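Local coordinates for Rubredoxin\:oxygen oxidoreductase (Desulfovibrio gigas, PDB 1E5D), which catalyses the four-electron reduction of dioxygen to two water molecules, using a diiron centre and a flavin mononucleotide cofactor, at residues 263-268 against 374-379; 270-275 against 380-385; 309-312 against 317-320. All coordinates share one frame; numbering follows the deposited sequence.

In the fold
All three contacts lie in the flavodoxin-like domain, whose five-stranded parallel sheet has the order 283-288, 254-259, 306-310, 338-345, 371-374. Contacts 1 and 2, centres about 10 Å apart, follow one another along helix 265-279: contact 1 at its N-terminal end beside the FMN phosphate, contact 2 further on, against helix 379-400. Their segments alternate along the chain, and contact 3 is nested inside the loops that both close, its centre about 13 Å from contact 1's and about 17 Å from contact 2's. Contacts 1 and 3 meet through Thr266 and Pro312 and both touch FMN; the FMN site lies at strand ends and, at contact 1, a helix start, as in flavodoxins.

Contact 1. Residues 263-268 against 374-379; sequences WHSTEK and KNVPTH. With FMN (flavin mononucleotide), chain C.
Asn375 comes close to Ser265 through its backbone: its carbonyl O lies 3.6 Å from Ser265 CB and accepts a hydrogen bond from Ser344 OG. With CG beside the backbone N (chi1 -59°), ND2 reaches the ribityl chain and gives a weak bond to FMN O4', 3.3 Å long, while OD1 pairs with Ser112 of the second subunit. An amide suits this place because it can donate to the cofactor and accept from the partner chain. At Val376 the CG2 branch touches Ser265 OG at 3.6 Å, and the carbonyl is bonded by His115 of the second subunit. Pro377 sets its ring against the same serine, CD to CB at 3.6 Å, and leads to Thr378, the N-cap of helix 379-400. Ser265, small enough to lie against Val376 and Pro377, gives its backbone N to FMN O3P at 2.6 Å and 160°. Trp263 N meets O2P almost straight, 2.8 Å at 175°, and Thr266 donates to O1P through both its N and its OG1, the latter over 2.6 Å. Trp263 NE1 bonds Glu81 of the second subunit, part of the diiron site there, so this FMN lies by the partner chain's irons. Phosphate oxygens shared among backbone N-H groups and a threonine hydroxyl at a helix start, whose dipole probably helps to hold the negative charge, mark the phosphate-binding loop of the flavodoxin fold.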
loop_
_atom_site.group_PDB
_atom_site.type_symbol
_atom_site.label_atom_id
_atom_site.label_comp_id
_atom_site.label_asym_id
_atom_site.label_seq_id
_atom_site.Cartn_x
_atom_site.Cartn_y
_atom_site.Cartn_z
ATOM N N TRP A 263 -0.052 -14.667 -9.207
ATOM C CA TRP A 263 0.425 -15.850 -9.926
ATOM C C TRP A 263 0.909 -15.528 -11.332
ATOM O O TRP A 263 1.009 -16.379 -12.209
ATOM C CB TRP A 263 -0.673 -16.936 -9.949
ATOM C CG TRP A 263 -0.788 -17.529 -8.569
ATOM C CD1 TRP A 263 -1.767 -17.306 -7.642
ATOM C CD2 TRP A 263 0.141 -18.445 -7.978
ATOM N NE1 TRP A 263 -1.497 -18.040 -6.503
ATOM C CE2 TRP A 263 -0.335 -18.744 -6.684
ATOM C CE3 TRP A 263 1.328 -19.039 -8.418
ATOM C CZ2 TRP A 263 0.334 -19.614 -5.823
ATOM C CZ3 TRP A 263 1.986 -19.900 -7.563
ATOM C CH2 TRP A 263 1.490 -20.181 -6.282
ATOM N N HIS A 264 1.248 -14.264 -11.549
ATOM C CA HIS A 264 1.926 -13.808 -12.746
ATOM C C HIS A 264 1.099 -13.744 -14.005
ATOM O O HIS A 264 1.684 -13.392 -15.038
ATOM C CB HIS A 264 3.145 -14.736 -13.016
ATOM C CG HIS A 264 4.039 -14.614 -11.815
ATOM N ND1 HIS A 264 4.701 -13.440 -11.528
ATOM C CD2 HIS A 264 4.322 -15.486 -10.826
ATOM C CE1 HIS A 264 5.387 -13.605 -10.415
ATOM N NE2 HIS A 264 5.178 -14.833 -9.973
ATOM N N SER A 265 -0.195 -14.052 -13.988
ATOM C CA SER A 265 -0.871 -13.933 -15.292
ATOM C C SER A 265 -1.071 -12.461 -15.609
ATOM O O SER A 265 -0.911 -12.012 -16.748
ATOM C CB SER A 265 -2.193 -14.687 -15.316
ATOM O OG SER A 265 -2.011 -16.084 -15.182
ATOM N N THR A 266 -1.424 -11.667 -14.591
ATOM C CA THR A 266 -1.549 -10.233 -14.871
ATOM C C THR A 266 -0.189 -9.678 -15.267
ATOM O O THR A 266 -0.064 -8.704 -16.011
ATOM C CB THR A 266 -2.126 -9.469 -13.674
ATOM O OG1 THR A 266 -3.406 -10.028 -13.348
ATOM C CG2 THR A 266 -2.359 -8.007 -14.021
ATOM N N GLU A 267 0.882 -10.310 -14.780
ATOM C CA GLU A 267 2.206 -9.811 -15.150
ATOM C C GLU A 267 2.513 -10.040 -16.629
ATOM O O GLU A 267 3.007 -9.144 -17.321
ATOM C CB GLU A 267 3.294 -10.444 -14.281
ATOM C CG GLU A 267 4.628 -9.731 -14.441
ATOM C CD GLU A 267 5.816 -10.578 -14.035
ATOM O OE1 GLU A 267 5.659 -11.416 -13.124
ATOM O OE2 GLU A 267 6.899 -10.383 -14.628
ATOM N N LYS A 268 2.214 -11.232 -17.125
ATOM C CA LYS A 268 2.378 -11.605 -18.525
ATOM C C LYS A 268 1.603 -10.680 -19.459
ATOM O O LYS A 268 2.114 -10.191 -20.465
ATOM C CB LYS A 268 1.937 -13.058 -18.738
ATOM C CG LYS A 268 2.909 -14.051 -18.123
ATOM C CD LYS A 268 2.399 -15.476 -18.202
ATOM C CE LYS A 268 2.962 -16.329 -17.074
ATOM N NZ LYS A 268 3.067 -17.760 -17.474
ATOM N N LYS A 374 -9.721 -15.081 -18.015
ATOM C CA LYS A 374 -9.904 -16.074 -16.962
ATOM C C LYS A 374 -8.579 -16.798 -16.744
ATOM O O LYS A 374 -8.071 -17.495 -17.625
ATOM C CB LYS A 374 -11.006 -17.071 -17.294
ATOM C CG LYS A 374 -11.355 -18.024 -16.162
ATOM C CD LYS A 374 -12.858 -18.196 -16.005
ATOM C CE LYS A 374 -13.318 -19.569 -16.466
ATOM N NZ LYS A 374 -13.079 -20.638 -15.454
ATOM N N ASN A 375 -8.007 -16.616 -15.561
ATOM C CA ASN A 375 -6.744 -17.281 -15.261
ATOM C C ASN A 375 -5.658 -17.019 -16.292
ATOM O O ASN A 375 -5.355 -15.864 -16.585
ATOM C CB ASN A 375 -7.006 -18.789 -15.124
ATOM C CG ASN A 375 -8.009 -19.006 -14.004
ATOM O OD1 ASN A 375 -8.993 -19.720 -14.149
ATOM N ND2 ASN A 375 -7.722 -18.368 -12.872
ATOM N N VAL A 376 -5.077 -18.096 -16.815
ATOM C CA VAL A 376 -3.864 -18.004 -17.611
ATOM C C VAL A 376 -4.163 -17.721 -19.075
ATOM O O VAL A 376 -4.832 -18.472 -19.772
ATOM C CB VAL A 376 -3.007 -19.276 -17.497
ATOM C CG1 VAL A 376 -1.764 -19.165 -18.371
ATOM C CG2 VAL A 376 -2.626 -19.492 -16.040
ATOM N N PRO A 377 -3.624 -16.586 -19.513
ATOM C CA PRO A 377 -3.929 -16.064 -20.841
ATOM C C PRO A 377 -3.384 -16.969 -21.946
ATOM O O PRO A 377 -2.452 -17.735 -21.721
ATOM C CB PRO A 377 -3.226 -14.705 -20.868
ATOM C CG PRO A 377 -2.237 -14.723 -19.757
ATOM C CD PRO A 377 -2.678 -15.750 -18.758
ATOM N N THR A 378 -3.977 -16.848 -23.119
ATOM C CA THR A 378 -3.631 -17.540 -24.343
ATOM C C THR A 378 -3.197 -16.561 -25.433
ATOM O O THR A 378 -3.308 -15.345 -25.252
ATOM C CB THR A 378 -4.835 -18.338 -24.876
ATOM O OG1 THR A 378 -5.833 -17.416 -25.342
ATOM C CG2 THR A 378 -5.477 -19.152 -23.766
ATOM N N HIS A 379 -2.715 -17.097 -26.550
ATOM C CA HIS A 379 -2.339 -16.259 -27.689
ATOM C C HIS A 379 -3.487 -15.321 -28.044
ATOM O O HIS A 379 -3.317 -14.144 -28.352
ATOM C CB HIS A 379 -1.963 -17.107 -28.900
ATOM C CG HIS A 379 -2.569 -16.686 -30.205
ATOM N ND1 HIS A 379 -3.858 -17.017 -30.570
ATOM C CD2 HIS A 379 -2.073 -15.958 -31.231
ATOM C CE1 HIS A 379 -4.124 -16.515 -31.763
ATOM N NE2 HIS A 379 -3.054 -15.865 -32.189
HETATM N N1 FMN C . -10.856 -14.466 -8.694
HETATM C C2 FMN C . -12.093 -13.992 -8.742
HETATM O O2 FMN C . -12.790 -14.101 -9.715
HETATM N N3 FMN C . -12.673 -13.310 -7.639
HETATM C C4 FMN C . -12.130 -13.447 -6.374
HETATM O O4 FMN C . -12.648 -12.820 -5.469
HETATM C C4A FMN C . -10.790 -14.011 -6.304
HETATM N N5 FMN C . -10.037 -13.850 -5.193
HETATM C C5A FMN C . -8.937 -14.668 -5.086
HETATM C C6 FMN C . -8.200 -14.617 -3.876
HETATM C C7 FMN C . -6.958 -15.198 -3.774
HETATM C C7M FMN C . -6.082 -14.878 -2.593
HETATM C C8 FMN C . -6.368 -15.840 -4.933
HETATM C C8M FMN C . -5.116 -16.672 -4.779
HETATM C C9 FMN C . -7.174 -16.065 -6.060
HETATM C C9A FMN C . -8.343 -15.314 -6.205
HETATM N N10 FMN C . -9.025 -15.164 -7.452
HETATM C C10 FMN C . -10.229 -14.607 -7.507
HETATM C "C1'" FMN C . -8.452 -15.876 -8.619
HETATM C "C2'" FMN C . -7.342 -15.030 -9.293
HETATM O "O2'" FMN C . -7.880 -13.798 -9.759
HETATM C "C3'" FMN C . -6.852 -15.868 -10.463
HETATM O "O3'" FMN C . -5.987 -16.856 -9.909
HETATM C "C4'" FMN C . -6.059 -15.019 -11.460
HETATM O "O4'" FMN C . -5.585 -15.847 -12.535
HETATM C "C5'" FMN C . -4.910 -14.393 -10.702
HETATM O "O5'" FMN C . -4.054 -13.528 -11.696
HETATM P P FMN C . -2.574 -13.272 -11.442
HETATM O O1P FMN C . -2.219 -12.022 -12.250
HETATM O O2P FMN C . -2.271 -13.214 -10.083
HETATM O O3P FMN C . -1.795 -14.390 -11.966
#

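Contact 2. Residues 270-275 against 380-385; sequences ARVLAE and ADYEQL
The carbonyl oxygen of Val272 is gripped within its own helix, by Ser276 OG and, weakly, by Glu275 N at 3.0 Å, while the side chain of this residue is directed at helix 379-400. Its two methyls take separate partners. CG2 stands over one face of the Tyr382 ring, nearer the rim than the middle, 4.0 Å from the centroid and 25° off the normal, a CH-pi contact in which CD1 is the nearest ring atom at 3.6 Å. CG1, anti to the backbone N (chi1 158°), turns to Leu385 CB. The two helices follow the first and last strands in sequence of the flavodoxin-like sheet and pack side by side against one of its faces, their short segments 9.7 Å apart and crossing at -46°. Deeper toward the sheet, Leu273 meets Leu385 at about a right angle, CG to CD2 at 3.9 Å. Leucine suits this buried level, where a branched apolar chain packs between the helices and the sheet: Leu273 touches Ile257 and Phe342, Leu385 touches Val371. Tyr382 suits the more exposed level, where its ring can cover Val272 while its hydroxyl end packs against Lys268 and Pro377.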
loop_
_atom_site.group_PDB
_atom_site.type_symbol
_atom_site.label_atom_id
_atom_site.label_comp_id
_atom_site.label_asym_id
_atom_site.label_seq_id
_atom_site.Cartn_x
_atom_site.Cartn_y
_atom_site.Cartn_z
ATOM N N ALA A 270 0.815 -7.682 -18.692
ATOM C CA ALA A 270 1.564 -6.432 -18.641
ATOM C C ALA A 270 2.785 -6.469 -19.549
ATOM O O ALA A 270 3.063 -5.522 -20.288
ATOM C CB ALA A 270 2.001 -6.125 -17.219
ATOM N N ARG A 271 3.531 -7.573 -19.499
ATOM C CA ARG A 271 4.724 -7.656 -20.348
ATOM C C ARG A 271 4.330 -7.579 -21.815
ATOM O O ARG A 271 4.978 -6.930 -22.634
ATOM C CB ARG A 271 5.502 -8.940 -20.072
ATOM C CG ARG A 271 6.116 -9.001 -18.676
ATOM C CD ARG A 271 6.736 -10.374 -18.445
ATOM N NE ARG A 271 7.977 -10.506 -19.204
ATOM C CZ ARG A 271 9.048 -9.760 -18.953
ATOM N NH1 ARG A 271 9.031 -8.852 -17.984
ATOM N NH2 ARG A 271 10.141 -9.929 -19.680
ATOM N N VAL A 272 3.228 -8.242 -22.172
ATOM C CA VAL A 272 2.805 -8.173 -23.565
ATOM C C VAL A 272 2.453 -6.737 -23.943
ATOM O O VAL A 272 2.888 -6.240 -24.981
ATOM C CB VAL A 272 1.603 -9.083 -23.861
ATOM C CG1 VAL A 272 0.887 -8.598 -25.112
ATOM C CG2 VAL A 272 2.055 -10.529 -24.012
ATOM N N LEU A 273 1.667 -6.091 -23.084
ATOM C CA LEU A 273 1.291 -4.701 -23.311
ATOM C C LEU A 273 2.539 -3.861 -23.558
ATOM O O LEU A 273 2.568 -3.069 -24.498
ATOM C CB LEU A 273 0.495 -4.125 -22.137
ATOM C CG LEU A 273 -1.001 -4.447 -22.128
ATOM C CD1 LEU A 273 -1.679 -3.938 -20.862
ATOM C CD2 LEU A 273 -1.680 -3.863 -23.361
ATOM N N ALA A 274 3.550 -4.056 -22.708
ATOM C CA ALA A 274 4.721 -3.188 -22.817
ATOM C C ALA A 274 5.342 -3.283 -24.208
ATOM O O ALA A 274 5.770 -2.271 -24.765
ATOM C CB ALA A 274 5.727 -3.530 -21.732
ATOM N N GLU A 275 5.365 -4.496 -24.747
ATOM C CA GLU A 275 5.963 -4.768 -26.044
ATOM C C GLU A 275 5.153 -4.190 -27.196
ATOM O O GLU A 275 5.721 -3.596 -28.116
ATOM C CB GLU A 275 6.135 -6.276 -26.256
ATOM C CG GLU A 275 7.443 -6.651 -26.936
ATOM C CD GLU A 275 8.690 -6.228 -26.187
ATOM O OE1 GLU A 275 8.684 -6.181 -24.938
ATOM O OE2 GLU A 275 9.707 -5.934 -26.854
ATOM N N ALA A 380 -4.692 -15.889 -28.001
ATOM C CA ALA A 380 -5.852 -15.063 -28.323
ATOM C C ALA A 380 -5.928 -13.873 -27.380
ATOM O O ALA A 380 -6.117 -12.730 -27.797
ATOM C CB ALA A 380 -7.111 -15.909 -28.260
ATOM N N ASP A 381 -5.774 -14.147 -26.084
ATOM C CA ASP A 381 -5.779 -13.040 -25.120
ATOM C C ASP A 381 -4.670 -12.057 -25.468
ATOM O O ASP A 381 -4.833 -10.843 -25.395
ATOM C CB ASP A 381 -5.612 -13.559 -23.696
ATOM C CG ASP A 381 -6.623 -14.651 -23.389
ATOM O OD1 ASP A 381 -7.826 -14.392 -23.618
ATOM O OD2 ASP A 381 -6.210 -15.739 -22.942
ATOM N N TYR A 382 -3.532 -12.632 -25.871
ATOM C CA TYR A 382 -2.420 -11.782 -26.290
ATOM C C TYR A 382 -2.845 -10.896 -27.450
ATOM O O TYR A 382 -2.480 -9.727 -27.483
ATOM C CB TYR A 382 -1.203 -12.640 -26.646
ATOM C CG TYR A 382 -0.635 -13.280 -25.393
ATOM C CD1 TYR A 382 -0.880 -12.686 -24.156
ATOM C CD2 TYR A 382 0.120 -14.436 -25.425
ATOM C CE1 TYR A 382 -0.384 -13.229 -22.987
ATOM C CE2 TYR A 382 0.621 -14.989 -24.260
ATOM C CZ TYR A 382 0.366 -14.383 -23.048
ATOM O OH TYR A 382 0.863 -14.933 -21.887
ATOM N N GLU A 383 -3.617 -11.460 -28.371
ATOM C CA GLU A 383 -4.114 -10.713 -29.517
ATOM C C GLU A 383 -4.972 -9.556 -29.027
ATOM O O GLU A 383 -4.856 -8.421 -29.488
ATOM C CB GLU A 383 -4.928 -11.598 -30.460
ATOM C CG GLU A 383 -4.079 -12.366 -31.469
ATOM C CD GLU A 383 -2.876 -11.550 -31.909
ATOM O OE1 GLU A 383 -3.085 -10.509 -32.567
ATOM O OE2 GLU A 383 -1.739 -11.954 -31.584
ATOM N N GLN A 384 -5.841 -9.870 -28.062
ATOM C CA GLN A 384 -6.680 -8.804 -27.509
ATOM C C GLN A 384 -5.839 -7.661 -26.957
ATOM O O GLN A 384 -6.117 -6.478 -27.174
ATOM C CB GLN A 384 -7.563 -9.376 -26.410
ATOM C CG GLN A 384 -8.798 -10.103 -26.911
ATOM C CD GLN A 384 -9.942 -9.899 -25.925
ATOM O OE1 GLN A 384 -9.933 -10.443 -24.819
ATOM N NE2 GLN A 384 -10.916 -9.098 -26.339
ATOM N N LEU A 385 -4.776 -8.004 -26.224
ATOM C CA LEU A 385 -4.008 -6.929 -25.594
ATOM C C LEU A 385 -3.303 -6.063 -26.624
ATOM O O LEU A 385 -3.366 -4.834 -26.506
ATOM C CB LEU A 385 -3.043 -7.548 -24.574
ATOM C CG LEU A 385 -3.772 -8.088 -23.333
ATOM C CD1 LEU A 385 -3.027 -9.251 -22.713
ATOM C CD2 LEU A 385 -3.977 -6.961 -22.331
#

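Contact 3. Residues 309-312 against 317-320; sequences VGSP and GILP. With FMN (flavin mononucleotide), chain C.
Ser311 and Leu319 are joined by a nearly straight hydrogen bond, the backbone N of Leu319 donating to Ser311 OG over 3.2 Å at 173°. The same hydroxyl donates to the carbonyl O of Pro312, 2.8 Å away, approaching in the carbonyl plane on a lone pair with a C=O...donor angle of 131°. OG can do both because it sits anti to the backbone N (chi1 171°), beside its own carbonyl carbon and facing the 317-320 loop. Ile318 is close by, its CB 3.6 Å from OG. Next to this polar link is an apolar one: Leu319 crosses the Pro312 ring at about a right angle, with CD1 3.6 Å from CG. Pro312 also meets the cofactor, its CB 3.3 Å from FMN O5'. A proline suits this spot, giving a rigid hydrocarbon surface to the leucine on one hand and the ribityl-phosphate link of FMN on the other.

Further out, Gly310 and Ser311 are fixed by backbone bonds to the neighbouring strands, and the Ser311 carbonyl takes a bond from Ser351. The Ile318 side chain packs on Ala323 and Leu326 of helix 320-331 and on Val354 of helix 350-361. Leu319 is the N-cap of helix 320-331, which opens with Pro320, a residue whose missing N-H costs nothing in a first turn. Serving as acceptor and donor together, the buried serine hydroxyl has its proton assigned and its rotation fixed, and it ties the strand end beside the FMN phosphate arm to the start of the following helix.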
loop_
_atom_site.group_PDB
_atom_site.type_symbol
_atom_site.label_atom_id
_atom_site.label_comp_id
_atom_site.label_asym_id
_atom_site.label_seq_id
_atom_site.Cartn_x
_atom_site.Cartn_y
_atom_site.Cartn_z
ATOM N N VAL A 309 -3.290 0.258 -16.063
ATOM C CA VAL A 309 -3.307 -0.384 -14.765
ATOM C C VAL A 309 -3.802 -1.817 -14.855
ATOM O O VAL A 309 -4.789 -2.151 -15.509
ATOM C CB VAL A 309 -4.215 0.329 -13.744
ATOM C CG1 VAL A 309 -3.854 -0.163 -12.350
ATOM C CG2 VAL A 309 -4.092 1.834 -13.834
ATOM N N GLY A 310 -3.086 -2.699 -14.166
ATOM C CA GLY A 310 -3.472 -4.105 -14.211
ATOM C C GLY A 310 -3.572 -4.651 -12.801
ATOM O O GLY A 310 -2.717 -4.370 -11.963
ATOM N N SER A 311 -4.613 -5.432 -12.551
ATOM C CA SER A 311 -4.707 -6.178 -11.308
ATOM C C SER A 311 -5.570 -7.419 -11.512
ATOM O O SER A 311 -6.577 -7.404 -12.215
ATOM C CB SER A 311 -5.282 -5.337 -10.174
ATOM O OG SER A 311 -5.549 -6.158 -9.050
ATOM N N PRO A 312 -5.164 -8.506 -10.879
ATOM C CA PRO A 312 -6.035 -9.682 -10.873
ATOM C C PRO A 312 -7.196 -9.411 -9.935
ATOM O O PRO A 312 -7.161 -8.481 -9.133
ATOM C CB PRO A 312 -5.125 -10.771 -10.307
ATOM C CG PRO A 312 -4.157 -10.031 -9.442
ATOM C CD PRO A 312 -3.912 -8.719 -10.150
ATOM N N GLY A 317 -12.278 -7.717 -5.580
ATOM C CA GLY A 317 -11.704 -6.409 -5.825
ATOM C C GLY A 317 -10.303 -6.515 -6.405
ATOM O O GLY A 317 -9.928 -7.534 -6.984
ATOM N N ILE A 318 -9.554 -5.434 -6.219
ATOM C CA ILE A 318 -8.197 -5.342 -6.736
ATOM C C ILE A 318 -7.202 -5.482 -5.592
ATOM O O ILE A 318 -7.576 -5.325 -4.433
ATOM C CB ILE A 318 -7.968 -4.003 -7.454
ATOM C CG1 ILE A 318 -8.043 -2.800 -6.509
ATOM C CG2 ILE A 318 -8.933 -3.828 -8.614
ATOM C CD1 ILE A 318 -7.584 -1.498 -7.132
ATOM N N LEU A 319 -5.964 -5.780 -5.944
ATOM C CA LEU A 319 -4.898 -5.925 -4.964
ATOM C C LEU A 319 -4.618 -4.606 -4.253
ATOM O O LEU A 319 -4.676 -3.509 -4.792
ATOM C CB LEU A 319 -3.638 -6.484 -5.629
ATOM C CG LEU A 319 -3.702 -7.958 -6.051
ATOM C CD1 LEU A 319 -2.409 -8.367 -6.755
ATOM C CD2 LEU A 319 -3.958 -8.855 -4.854
ATOM N N PRO A 320 -4.310 -4.764 -2.962
ATOM C CA PRO A 320 -4.171 -3.640 -2.041
ATOM C C PRO A 320 -3.216 -2.567 -2.549
ATOM O O PRO A 320 -3.520 -1.377 -2.512
ATOM C CB PRO A 320 -3.549 -4.303 -0.810
ATOM C CG PRO A 320 -4.004 -5.722 -0.875
ATOM C CD PRO A 320 -4.075 -6.076 -2.324
HETATM N N1 FMN C . -10.856 -14.466 -8.694
HETATM C C2 FMN C . -12.093 -13.992 -8.742
HETATM O O2 FMN C . -12.790 -14.101 -9.715
HETATM N N3 FMN C . -12.673 -13.310 -7.639
HETATM C C4 FMN C . -12.130 -13.447 -6.374
HETATM O O4 FMN C . -12.648 -12.820 -5.469
HETATM C C4A FMN C . -10.790 -14.011 -6.304
HETATM N N5 FMN C . -10.037 -13.850 -5.193
HETATM C C5A FMN C . -8.937 -14.668 -5.086
HETATM C C6 FMN C . -8.200 -14.617 -3.876
HETATM C C7 FMN C . -6.958 -15.198 -3.774
HETATM C C7M FMN C . -6.082 -14.878 -2.593
HETATM C C8 FMN C . -6.368 -15.840 -4.933
HETATM C C8M FMN C . -5.116 -16.672 -4.779
HETATM C C9 FMN C . -7.174 -16.065 -6.060
HETATM C C9A FMN C . -8.343 -15.314 -6.205
HETATM N N10 FMN C . -9.025 -15.164 -7.452
HETATM C C10 FMN C . -10.229 -14.607 -7.507
HETATM C "C1'" FMN C . -8.452 -15.876 -8.619
HETATM C "C2'" FMN C . -7.342 -15.030 -9.293
HETATM O "O2'" FMN C . -7.880 -13.798 -9.759
HETATM C "C3'" FMN C . -6.852 -15.868 -10.463
HETATM O "O3'" FMN C . -5.987 -16.856 -9.909
HETATM C "C4'" FMN C . -6.059 -15.019 -11.460
HETATM O "O4'" FMN C . -5.585 -15.847 -12.535
HETATM C "C5'" FMN C . -4.910 -14.393 -10.702
HETATM O "O5'" FMN C . -4.054 -13.528 -11.696
HETATM P P FMN C . -2.574 -13.272 -11.442
HETATM O O1P FMN C . -2.219 -12.022 -12.250
HETATM O O2P FMN C . -2.271 -13.214 -10.083
HETATM O O3P FMN C . -1.795 -14.390 -11.966
#